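Local atomic coordinates of aminopeptidase N family protein (Idiomarina loihiensis L2TR, PDB entry 4FGM), a protein that probably acts as a zinc-dependent aminopeptidase of the M61 peptidase family, removing amino acids from the amino terminus of peptides. Residues 201-206 with 321-326; 209-214 with 277-282; 271-276 with 305-310. All blocks are in the same frame, centred on the assembly; numbering follows the deposited sequence.

Interaction 1: 201-206 with 321-326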
loop_
_atom_site.group_PDB
_atom_site.type_symbol
_atom_site.label_atom_id
_atom_site.label_comp_id
_atom_site.label_asym_id
_atom_site.label_seq_id
_atom_site.Cartn_x
_atom_site.Cartn_y
_atom_site.Cartn_z
ATOM N N THR A 201 -19.055 0.657 -9.178
ATOM C CA THR A 201 -19.640 1.407 -8.090
ATOM C C THR A 201 -20.598 0.531 -7.286
ATOM O O THR A 201 -20.644 0.608 -6.056
ATOM C CB THR A 201 -20.337 2.658 -8.663
ATOM O OG1 THR A 201 -19.569 3.817 -8.313
ATOM C CG2 THR A 201 -21.752 2.785 -8.169
ATOM N N ALA A 202 -21.350 -0.314 -7.984
ATOM C CA ALA A 202 -22.280 -1.219 -7.324
ATOM C C ALA A 202 -21.496 -2.194 -6.445
ATOM O O ALA A 202 -21.922 -2.508 -5.331
ATOM C CB ALA A 202 -23.098 -1.982 -8.357
ATOM N N ASP A 203 -20.353 -2.676 -6.937
ATOM C CA ASP A 203 -19.545 -3.588 -6.133
ATOM C C ASP A 203 -18.915 -2.860 -4.942
ATOM O O ASP A 203 -18.838 -3.416 -3.838
ATOM C CB ASP A 203 -18.450 -4.253 -6.977
ATOM C CG ASP A 203 -19.004 -5.284 -7.943
ATOM O OD1 ASP A 203 -20.102 -5.818 -7.671
ATOM O OD2 ASP A 203 -18.340 -5.569 -8.963
ATOM N N LEU A 204 -18.465 -1.622 -5.156
ATOM C CA LEU A 204 -17.864 -0.862 -4.064
ATOM C C LEU A 204 -18.903 -0.628 -2.964
ATOM O O LEU A 204 -18.580 -0.674 -1.767
ATOM C CB LEU A 204 -17.303 0.474 -4.568
ATOM C CG LEU A 204 -16.049 0.384 -5.455
ATOM C CD1 LEU A 204 -15.617 1.784 -5.908
ATOM C CD2 LEU A 204 -14.917 -0.304 -4.675
ATOM N N ALA A 205 -20.148 -0.391 -3.370
ATOM C CA ALA A 205 -21.225 -0.171 -2.410
ATOM C C ALA A 205 -21.336 -1.397 -1.507
ATOM O O ALA A 205 -21.490 -1.269 -0.293
ATOM C CB ALA A 205 -22.550 0.071 -3.131
ATOM N N LYS A 206 -21.252 -2.584 -2.103
ATOM C CA LYS A 206 -21.330 -3.818 -1.332
ATOM C C LYS A 206 -20.159 -3.926 -0.367
ATOM O O LYS A 206 -20.350 -4.145 0.834
ATOM C CB LYS A 206 -21.365 -5.044 -2.258
ATOM C CG LYS A 206 -22.772 -5.466 -2.646
ATOM C CD LYS A 206 -22.818 -6.847 -3.292
ATOM C CE LYS A 206 -22.530 -6.795 -4.783
ATOM N NZ LYS A 206 -22.659 -8.145 -5.409
ATOM N N SER A 321 -18.475 -10.329 1.332
ATOM C CA SER A 321 -19.490 -9.460 0.768
ATOM C C SER A 321 -20.074 -10.104 -0.478
ATOM O O SER A 321 -20.968 -9.547 -1.115
ATOM C CB SER A 321 -18.880 -8.104 0.420
ATOM O OG SER A 321 -17.733 -8.281 -0.390
ATOM N N GLY A 322 -19.559 -11.276 -0.823
ATOM C CA GLY A 322 -20.057 -11.986 -1.988
ATOM C C GLY A 322 -19.543 -11.537 -3.344
ATOM O O GLY A 322 -20.187 -11.791 -4.353
ATOM N N ILE A 323 -18.394 -10.870 -3.384
ATOM C CA ILE A 323 -17.839 -10.425 -4.659
ATOM C C ILE A 323 -17.096 -11.598 -5.306
ATOM O O ILE A 323 -17.214 -11.832 -6.510
ATOM C CB ILE A 323 -16.857 -9.237 -4.473
ATOM C CG1 ILE A 323 -17.563 -8.073 -3.768
ATOM C CG2 ILE A 323 -16.327 -8.778 -5.822
ATOM C CD1 ILE A 323 -18.752 -7.529 -4.512
ATOM N N ILE A 324 -16.339 -12.334 -4.495
ATOM C CA ILE A 324 -15.588 -13.493 -4.977
ATOM C C ILE A 324 -15.949 -14.747 -4.175
ATOM O O ILE A 324 -16.242 -14.663 -2.981
ATOM C CB ILE A 324 -14.065 -13.271 -4.862
ATOM C CG1 ILE A 324 -13.679 -13.097 -3.393
ATOM C CG2 ILE A 324 -13.650 -12.057 -5.702
ATOM C CD1 ILE A 324 -12.196 -13.068 -3.145
ATOM N N ASP A 325 -15.929 -15.906 -4.829
ATOM C CA ASP A 325 -16.257 -17.156 -4.150
ATOM C C ASP A 325 -15.077 -17.652 -3.321
ATOM O O ASP A 325 -14.020 -17.022 -3.296
ATOM C CB ASP A 325 -16.669 -18.232 -5.160
ATOM C CG ASP A 325 -15.569 -18.564 -6.148
ATOM O OD1 ASP A 325 -14.393 -18.671 -5.733
ATOM O OD2 ASP A 325 -15.886 -18.735 -7.343
ATOM N N GLU A 326 -15.251 -18.786 -2.651
ATOM C CA GLU A 326 -14.191 -19.328 -1.813
ATOM C C GLU A 326 -12.997 -19.859 -2.606
ATOM O O GLU A 326 -11.896 -19.966 -2.068
ATOM C CB GLU A 326 -14.746 -20.428 -0.889
ATOM C CG GLU A 326 -14.429 -21.866 -1.300
ATOM C CD GLU A 326 -15.265 -22.352 -2.461
ATOM O OE1 GLU A 326 -16.113 -21.579 -2.955
ATOM O OE2 GLU A 326 -15.073 -23.512 -2.878
#

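Interaction 2: 209-214 with 277-282. With ZN (zinc ion), chain C.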
loop_
_atom_site.group_PDB
_atom_site.type_symbol
_atom_site.label_atom_id
_atom_site.label_comp_id
_atom_site.label_asym_id
_atom_site.label_seq_id
_atom_site.Cartn_x
_atom_site.Cartn_y
_atom_site.Cartn_z
ATOM N N GLU A 209 -20.537 -1.226 2.422
ATOM C CA GLU A 209 -21.584 -1.496 3.394
ATOM C C GLU A 209 -21.124 -2.599 4.339
ATOM O O GLU A 209 -21.341 -2.521 5.548
ATOM C CB GLU A 209 -22.892 -1.871 2.695
ATOM C CG GLU A 209 -23.628 -0.643 2.183
ATOM C CD GLU A 209 -24.891 -0.967 1.411
ATOM O OE1 GLU A 209 -24.835 -1.832 0.509
ATOM O OE2 GLU A 209 -25.934 -0.336 1.695
ATOM N N THR A 210 -20.464 -3.613 3.791
ATOM C CA THR A 210 -19.958 -4.701 4.618
ATOM C C THR A 210 -19.022 -4.154 5.691
ATOM O O THR A 210 -19.072 -4.576 6.843
ATOM C CB THR A 210 -19.205 -5.734 3.765
ATOM O OG1 THR A 210 -20.134 -6.399 2.906
ATOM C CG2 THR A 210 -18.516 -6.753 4.632
ATOM N N GLN A 211 -18.178 -3.200 5.325
ATOM C CA GLN A 211 -17.245 -2.644 6.297
ATOM C C GLN A 211 -17.930 -1.770 7.351
ATOM O O GLN A 211 -17.649 -1.902 8.550
ATOM C CB GLN A 211 -16.123 -1.886 5.577
ATOM C CG GLN A 211 -15.231 -2.837 4.756
ATOM C CD GLN A 211 -13.853 -2.277 4.435
ATOM O OE1 GLN A 211 -13.232 -1.604 5.262
ATOM N NE2 GLN A 211 -13.355 -2.580 3.235
ATOM N N ILE A 212 -18.834 -0.894 6.919
ATOM C CA ILE A 212 -19.551 -0.042 7.856
ATOM C C ILE A 212 -20.360 -0.916 8.822
ATOM O O ILE A 212 -20.435 -0.624 10.014
ATOM C CB ILE A 212 -20.495 0.926 7.123
ATOM C CG1 ILE A 212 -19.677 1.902 6.279
ATOM C CG2 ILE A 212 -21.332 1.687 8.130
ATOM C CD1 ILE A 212 -20.503 2.710 5.292
ATOM N N SER A 213 -20.966 -1.984 8.308
ATOM C CA SER A 213 -21.729 -2.893 9.160
ATOM C C SER A 213 -20.786 -3.542 10.162
ATOM O O SER A 213 -21.143 -3.740 11.320
ATOM C CB SER A 213 -22.394 -4.000 8.336
ATOM O OG SER A 213 -23.425 -3.483 7.522
ATOM N N LEU A 214 -19.578 -3.867 9.707
ATOM C CA LEU A 214 -18.588 -4.511 10.562
ATOM C C LEU A 214 -18.239 -3.669 11.790
ATOM O O LEU A 214 -18.258 -4.165 12.918
ATOM C CB LEU A 214 -17.323 -4.819 9.754
ATOM C CG LEU A 214 -16.207 -5.614 10.437
ATOM C CD1 LEU A 214 -15.363 -6.300 9.381
ATOM C CD2 LEU A 214 -15.358 -4.703 11.306
ATOM N N HIS A 277 -8.583 0.920 6.000
ATOM C CA HIS A 277 -7.596 1.773 6.665
ATOM C C HIS A 277 -8.274 2.995 7.304
ATOM O O HIS A 277 -7.705 3.621 8.218
ATOM C CB HIS A 277 -6.518 2.243 5.675
ATOM C CG HIS A 277 -5.318 1.348 5.615
ATOM N ND1 HIS A 277 -4.704 0.834 6.742
ATOM C CD2 HIS A 277 -4.576 0.929 4.565
ATOM C CE1 HIS A 277 -3.637 0.144 6.387
ATOM N NE2 HIS A 277 -3.538 0.188 5.071
ATOM N N SER A 278 -9.468 3.354 6.818
ATOM C CA SER A 278 -10.187 4.501 7.385
ATOM C C SER A 278 -10.343 4.279 8.886
ATOM O O SER A 278 -10.286 5.229 9.692
ATOM C CB SER A 278 -11.575 4.627 6.769
ATOM O OG SER A 278 -11.475 5.183 5.473
ATOM N N TRP A 279 -10.588 3.026 9.259
ATOM C CA TRP A 279 -10.746 2.707 10.667
ATOM C C TRP A 279 -9.383 2.294 11.195
ATOM O O TRP A 279 -8.911 2.789 12.230
ATOM C CB TRP A 279 -11.704 1.537 10.845
ATOM C CG TRP A 279 -13.121 1.872 10.586
ATOM C CD1 TRP A 279 -14.058 2.271 11.507
ATOM C CD2 TRP A 279 -13.790 1.816 9.327
ATOM N NE1 TRP A 279 -15.281 2.455 10.892
ATOM C CE2 TRP A 279 -15.146 2.180 9.556
ATOM C CE3 TRP A 279 -13.381 1.485 8.026
ATOM C CZ2 TRP A 279 -16.088 2.224 8.534
ATOM C CZ3 TRP A 279 -14.316 1.526 7.004
ATOM C CH2 TRP A 279 -15.662 1.890 7.263
ATOM N N ASN A 280 -8.745 1.391 10.468
ATOM C CA ASN A 280 -7.452 0.886 10.884
ATOM C C ASN A 280 -6.287 1.688 10.327
ATOM O O ASN A 280 -5.988 1.580 9.124
ATOM C CB ASN A 280 -7.382 -0.572 10.440
ATOM C CG ASN A 280 -6.393 -1.411 11.234
ATOM O OD1 ASN A 280 -5.934 -1.012 12.300
ATOM N ND2 ASN A 280 -6.085 -2.612 10.714
ATOM N N ILE A 281 -5.732 2.554 11.179
ATOM C CA ILE A 281 -4.626 3.470 10.893
ATOM C C ILE A 281 -4.940 4.938 10.764
ATOM O O ILE A 281 -4.047 5.773 10.978
ATOM C CB ILE A 281 -3.780 3.048 9.660
ATOM C CG1 ILE A 281 -2.351 3.588 9.821
ATOM C CG2 ILE A 281 -4.297 3.738 8.411
ATOM C CD1 ILE A 281 -1.698 3.166 11.109
ATOM N N LYS A 282 -6.165 5.253 10.365
ATOM C CA LYS A 282 -6.512 6.654 10.233
ATOM C C LYS A 282 -7.122 7.139 11.540
ATOM O O LYS A 282 -6.873 8.284 11.941
ATOM C CB LYS A 282 -7.501 6.894 9.090
ATOM C CG LYS A 282 -6.833 6.946 7.712
ATOM C CD LYS A 282 -5.359 7.334 7.824
ATOM C CE LYS A 282 -5.205 8.823 7.756
ATOM N NZ LYS A 282 -3.937 9.204 8.415
HETATM ZN ZN ZN C . -2.062 -0.593 3.973
#

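Interaction 3: 271-276 with 305-310. With ZN (zinc ion), chain C; MAE (maleic acid), chain B.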
loop_
_atom_site.group_PDB
_atom_site.type_symbol
_atom_site.label_atom_id
_atom_site.label_comp_id
_atom_site.label_asym_id
_atom_site.label_seq_id
_atom_site.Cartn_x
_atom_site.Cartn_y
_atom_site.Cartn_z
ATOM N N CYS A 271 -9.125 -1.207 -3.204
ATOM C CA CYS A 271 -10.099 -0.261 -2.657
ATOM C C CYS A 271 -10.534 -0.700 -1.268
ATOM O O CYS A 271 -10.630 0.109 -0.348
ATOM C CB CYS A 271 -11.333 -0.165 -3.550
ATOM S SG CYS A 271 -11.001 0.432 -5.205
ATOM N N CYS A 272 -10.796 -1.994 -1.133
ATOM C CA CYS A 272 -11.214 -2.571 0.133
ATOM C C CYS A 272 -10.133 -2.339 1.192
ATOM O O CYS A 272 -10.431 -2.100 2.362
ATOM C CB CYS A 272 -11.450 -4.070 -0.044
ATOM S SG CYS A 272 -12.045 -4.912 1.418
ATOM N N HIS A 273 -8.879 -2.407 0.758
ATOM C CA HIS A 273 -7.732 -2.226 1.632
ATOM C C HIS A 273 -7.636 -0.778 2.153
ATOM O O HIS A 273 -7.477 -0.541 3.360
ATOM C CB HIS A 273 -6.454 -2.597 0.867
ATOM C CG HIS A 273 -5.206 -2.536 1.690
ATOM N ND1 HIS A 273 -4.632 -3.658 2.250
ATOM C CD2 HIS A 273 -4.426 -1.492 2.053
ATOM C CE1 HIS A 273 -3.548 -3.308 2.921
ATOM N NE2 HIS A 273 -3.400 -1.999 2.818
ATOM N N GLU A 274 -7.734 0.193 1.250
ATOM C CA GLU A 274 -7.631 1.587 1.664
ATOM C C GLU A 274 -8.820 2.007 2.526
ATOM O O GLU A 274 -8.660 2.722 3.516
ATOM C CB GLU A 274 -7.520 2.491 0.435
ATOM C CG GLU A 274 -6.359 2.159 -0.509
ATOM C CD GLU A 274 -5.030 1.969 0.205
ATOM O OE1 GLU A 274 -4.827 2.574 1.275
ATOM O OE2 GLU A 274 -4.175 1.221 -0.309
ATOM N N TYR A 275 -10.009 1.544 2.147
ATOM C CA TYR A 275 -11.240 1.856 2.872
ATOM C C TYR A 275 -11.133 1.360 4.315
ATOM O O TYR A 275 -11.432 2.091 5.260
ATOM C CB TYR A 275 -12.433 1.190 2.181
ATOM C CG TYR A 275 -13.789 1.760 2.559
ATOM C CD1 TYR A 275 -14.170 3.038 2.142
ATOM C CD2 TYR A 275 -14.708 1.002 3.295
ATOM C CE1 TYR A 275 -15.428 3.542 2.441
ATOM C CE2 TYR A 275 -15.972 1.499 3.600
ATOM C CZ TYR A 275 -16.327 2.765 3.169
ATOM O OH TYR A 275 -17.584 3.247 3.432
ATOM N N PHE A 276 -10.696 0.116 4.479
ATOM C CA PHE A 276 -10.541 -0.479 5.802
ATOM C C PHE A 276 -9.608 0.379 6.654
ATOM O O PHE A 276 -9.812 0.548 7.867
ATOM C CB PHE A 276 -9.941 -1.879 5.682
ATOM C CG PHE A 276 -10.041 -2.695 6.941
ATOM C CD1 PHE A 276 -11.241 -3.311 7.289
ATOM C CD2 PHE A 276 -8.951 -2.824 7.796
ATOM C CE1 PHE A 276 -11.355 -4.049 8.465
ATOM C CE2 PHE A 276 -9.052 -3.563 8.980
ATOM C CZ PHE A 276 -10.260 -4.175 9.316
ATOM N N PHE A 305 0.034 -5.195 12.712
ATOM C CA PHE A 305 -1.387 -5.103 12.974
ATOM C C PHE A 305 -2.054 -4.131 12.001
ATOM O O PHE A 305 -3.032 -4.475 11.325
ATOM C CB PHE A 305 -1.611 -4.669 14.434
ATOM C CG PHE A 305 -3.052 -4.397 14.777
ATOM C CD1 PHE A 305 -3.611 -3.128 14.568
ATOM C CD2 PHE A 305 -3.859 -5.414 15.281
ATOM C CE1 PHE A 305 -4.958 -2.880 14.857
ATOM C CE2 PHE A 305 -5.205 -5.182 15.573
ATOM C CZ PHE A 305 -5.760 -3.910 15.362
ATOM N N TYR A 306 -1.513 -2.924 11.914
ATOM C CA TYR A 306 -2.089 -1.917 11.037
ATOM C C TYR A 306 -2.012 -2.251 9.553
ATOM O O TYR A 306 -2.864 -1.830 8.773
ATOM C CB TYR A 306 -1.473 -0.555 11.364
ATOM C CG TYR A 306 -2.023 -0.053 12.671
ATOM C CD1 TYR A 306 -3.372 0.304 12.778
ATOM C CD2 TYR A 306 -1.248 -0.051 13.827
ATOM C CE1 TYR A 306 -3.936 0.637 14.006
ATOM C CE2 TYR A 306 -1.805 0.279 15.065
ATOM C CZ TYR A 306 -3.153 0.618 15.144
ATOM O OH TYR A 306 -3.731 0.899 16.359
ATOM N N GLU A 307 -1.001 -3.013 9.160
ATOM C CA GLU A 307 -0.899 -3.415 7.766
ATOM C C GLU A 307 -1.337 -4.872 7.641
ATOM O O GLU A 307 -2.036 -5.234 6.693
ATOM C CB GLU A 307 0.528 -3.236 7.241
ATOM C CG GLU A 307 0.921 -1.784 6.976
ATOM C CD GLU A 307 -0.052 -1.066 6.052
ATOM O OE1 GLU A 307 -0.915 -1.736 5.461
ATOM O OE2 GLU A 307 0.051 0.167 5.914
ATOM N N GLY A 308 -0.942 -5.693 8.618
ATOM C CA GLY A 308 -1.286 -7.108 8.613
ATOM C C GLY A 308 -2.772 -7.426 8.590
ATOM O O GLY A 308 -3.232 -8.145 7.695
HETATM N N MSE A 309 -3.522 -6.904 9.566
HETATM C CA MSE A 309 -4.963 -7.148 9.636
HETATM C C MSE A 309 -5.629 -6.695 8.340
HETATM O O MSE A 309 -6.480 -7.399 7.777
HETATM C CB MSE A 309 -5.597 -6.382 10.811
HETATM C CG MSE A 309 -4.995 -6.656 12.191
HETATM SE SE MSE A 309 -5.051 -8.523 12.787
HETATM C CE MSE A 309 -3.169 -8.922 12.672
ATOM N N THR A 310 -5.234 -5.513 7.875
ATOM C CA THR A 310 -5.784 -4.945 6.649
ATOM C C THR A 310 -5.468 -5.837 5.445
ATOM O O THR A 310 -6.284 -5.980 4.531
ATOM C CB THR A 310 -5.209 -3.544 6.392
ATOM O OG1 THR A 310 -5.270 -2.778 7.605
ATOM C CG2 THR A 310 -6.001 -2.836 5.287
HETATM ZN ZN ZN C . -2.062 -0.593 3.973
HETATM C C1 MAE B . -0.473 0.778 2.312
HETATM O O1 MAE B . 0.254 0.454 3.315
HETATM O O2 MAE B . -1.664 1.100 2.527
HETATM C C2 MAE B . 0.164 0.798 0.977
HETATM C C3 MAE B . 1.049 1.630 0.432
HETATM C C4 MAE B . 1.649 2.800 1.066
HETATM O O3 MAE B . 1.395 3.227 2.208
HETATM O O4 MAE B . 2.519 3.366 0.373
#

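Interaction 1: 201-206 with 321-326
The CD1 methyl of Ile323 makes most of the contact, reaching the side chains of both Asp203 and Lys206, one helical turn apart. Ile323 CD1 is 3.8 Å from Asp203 OD1 and 3.9 Å from Lys206 CE, and the isoleucine crosses both side chains obliquely. With CG1 set anti to the carbonyl carbon and chi2 at -60°, the branch bends so that its end comes nearer the helix than its CB direction alone would bring it. Next to this methyl, Lys206 CD lies 3.9 Å from the carbonyl O of Ser321. The lysine chain bends at chi3, its methylenes supplying the apolar part of the contact while its NZ also passes close to the CD1 methyl, which suits a long amphipathic residue at an exposed position. No hydrogen bond joins the segments, so the contact rests on van der Waals packing.

The polar ends look to other partners: Asp203 OD2 is hydrogen-bonded to Tyr264 OH, and Ser321 OG to Leu317 O. Gly322, at positive phi (80°), closes helix 308-320 in a Schellman motif; a side chain here would jam against the preceding carbonyl, so glycine is called for. Three residues on, Asp325 takes the N-cap position of the next helix, its OD1 receiving the backbone N of Arg328. The short connection from helix 308-320 to helix 326-342 is thus laid at its start against helix 197-215, whose buried Leu204 faces the other way, onto helix 262-277 and Phe178 of strand 174-180.

Interaction 2: 209-214 with 277-282
Trp279 stands just past the second histidine of an HExxH zinc-binding motif, in the loop that leaves helix 262-277, and its six-membered ring reaches back to Gln211 and Ile212 of helix 197-215. Ile212 CG1 meets the ring at its edge, near the ring plane, 4.1 Å from Trp279 CH2. Gln211 comes in more obliquely: its OE1 is 3.7 Å from Trp279 CZ3, with amide and ring planes 40° apart, while its CB adds an apolar touch at 4.1 Å from the same CZ3. The CB of Trp279 already points toward helix 197-215, and with CG anti to the carbonyl carbon (chi1 -72°) the indole carries its six-membered ring on to the glutamine and isoleucine. A broad, flat residue fits here because a long gap must be bridged: the nearest CA atoms, those of Gln211 and Trp279, are 9.5 Å apart.

The N-H groups of the two polar side chains find acceptors outside the patch. Trp279 NE1 donates to Glu217 O and Gln211 NE2 to Cys272 O, and Phe215 stacks on the indole. Gln211 thereby joins two helices, its amide nitrogen serving helix 262-277 while its oxygen lies by the ring.

The same loop also fixes a zinc ligand. His277 ND1 donates to Asn280 O at 2.8 Å, with an N-H...O angle of 161° and the acceptor in the ring plane, a bond that holds the imidazole against rotation and probably makes NE2 a better electron donor. NE2 binds the zinc at 2.0 Å, and His273 and Glu307 complete the protein's share of the site. Two histidines a helical turn apart, with a glutamate from a later helical region as third ligand, are the signature of the gluzincin metallopeptidases.

Interaction 3: 271-276 with 305-310
Metal coordination joins His273 to Glu307: NE2 of the histidine binds the zinc at 2.3 Å and OE1 of the glutamate at 2.2 Å, while O2 of the maleic acid takes another position at 2.3 Å and His277 adds the remaining ligand. Glu307 bends at chi2, which brings its carboxylate back to the metal although its CB points away from the HExxH helix. Its second oxygen, OE2, lies 2.6 Å from O1 of the maleic acid.

Away from the metal, Thr310 makes a CH-pi contact with one ring and touches the edge of another. Thr310 CG2 sits over the centre of the His273 ring, 3.4 Å from the centroid and 12° off the ring normal. Its other branch, OG1, approaches Phe276 at the ring edge, 3.7 Å from CD2, the threonine and the phenylalanine running antiparallel alongside one another.

Hydrogen bonding holds both parts in place. Thr310 OG1 donates to Tyr306 O at 2.8 Å from above the carbonyl plane, which turns CG2 toward the imidazole; threonine suits the place because one branch bonds and the other packs. Exchanging Thr310 for a serine would probably leave one face of the His273 ring without its methyl cover and open a gap between the two helices there. Asp314 accepts from His273 ND1, a second-shell bond that probably strengthens NE2 as a donor to zinc. With Glu274 OE1 3.7 Å from O2 of the maleic acid, that carboxylate probably occupies the place that water or substrate takes on the zinc, consistent with the general-base role of this glutamate in related zinc peptidases.

Interaction 1 is a surface contact, whereas interactions 2 and 3 are buried and share the zinc, with His277 in one and His273 and Glu307 in the other. Interactions 1 and 2 both use helix 197-215 at successive turns, and meet where Ser321 packs on Thr210. Along the chain, 2 and 3 interleave, and each is nested within the loop closed by 1. The chemistry changes with depth: aliphatic packing among partly exposed polar chains outside, an indole against a helix beside one zinc ligand in interaction 2, and deepest, in interaction 3, a zinc ligand pair with a CH-pi contact. Leu204 packing on Cys271 brings interactions 1 and 3 together.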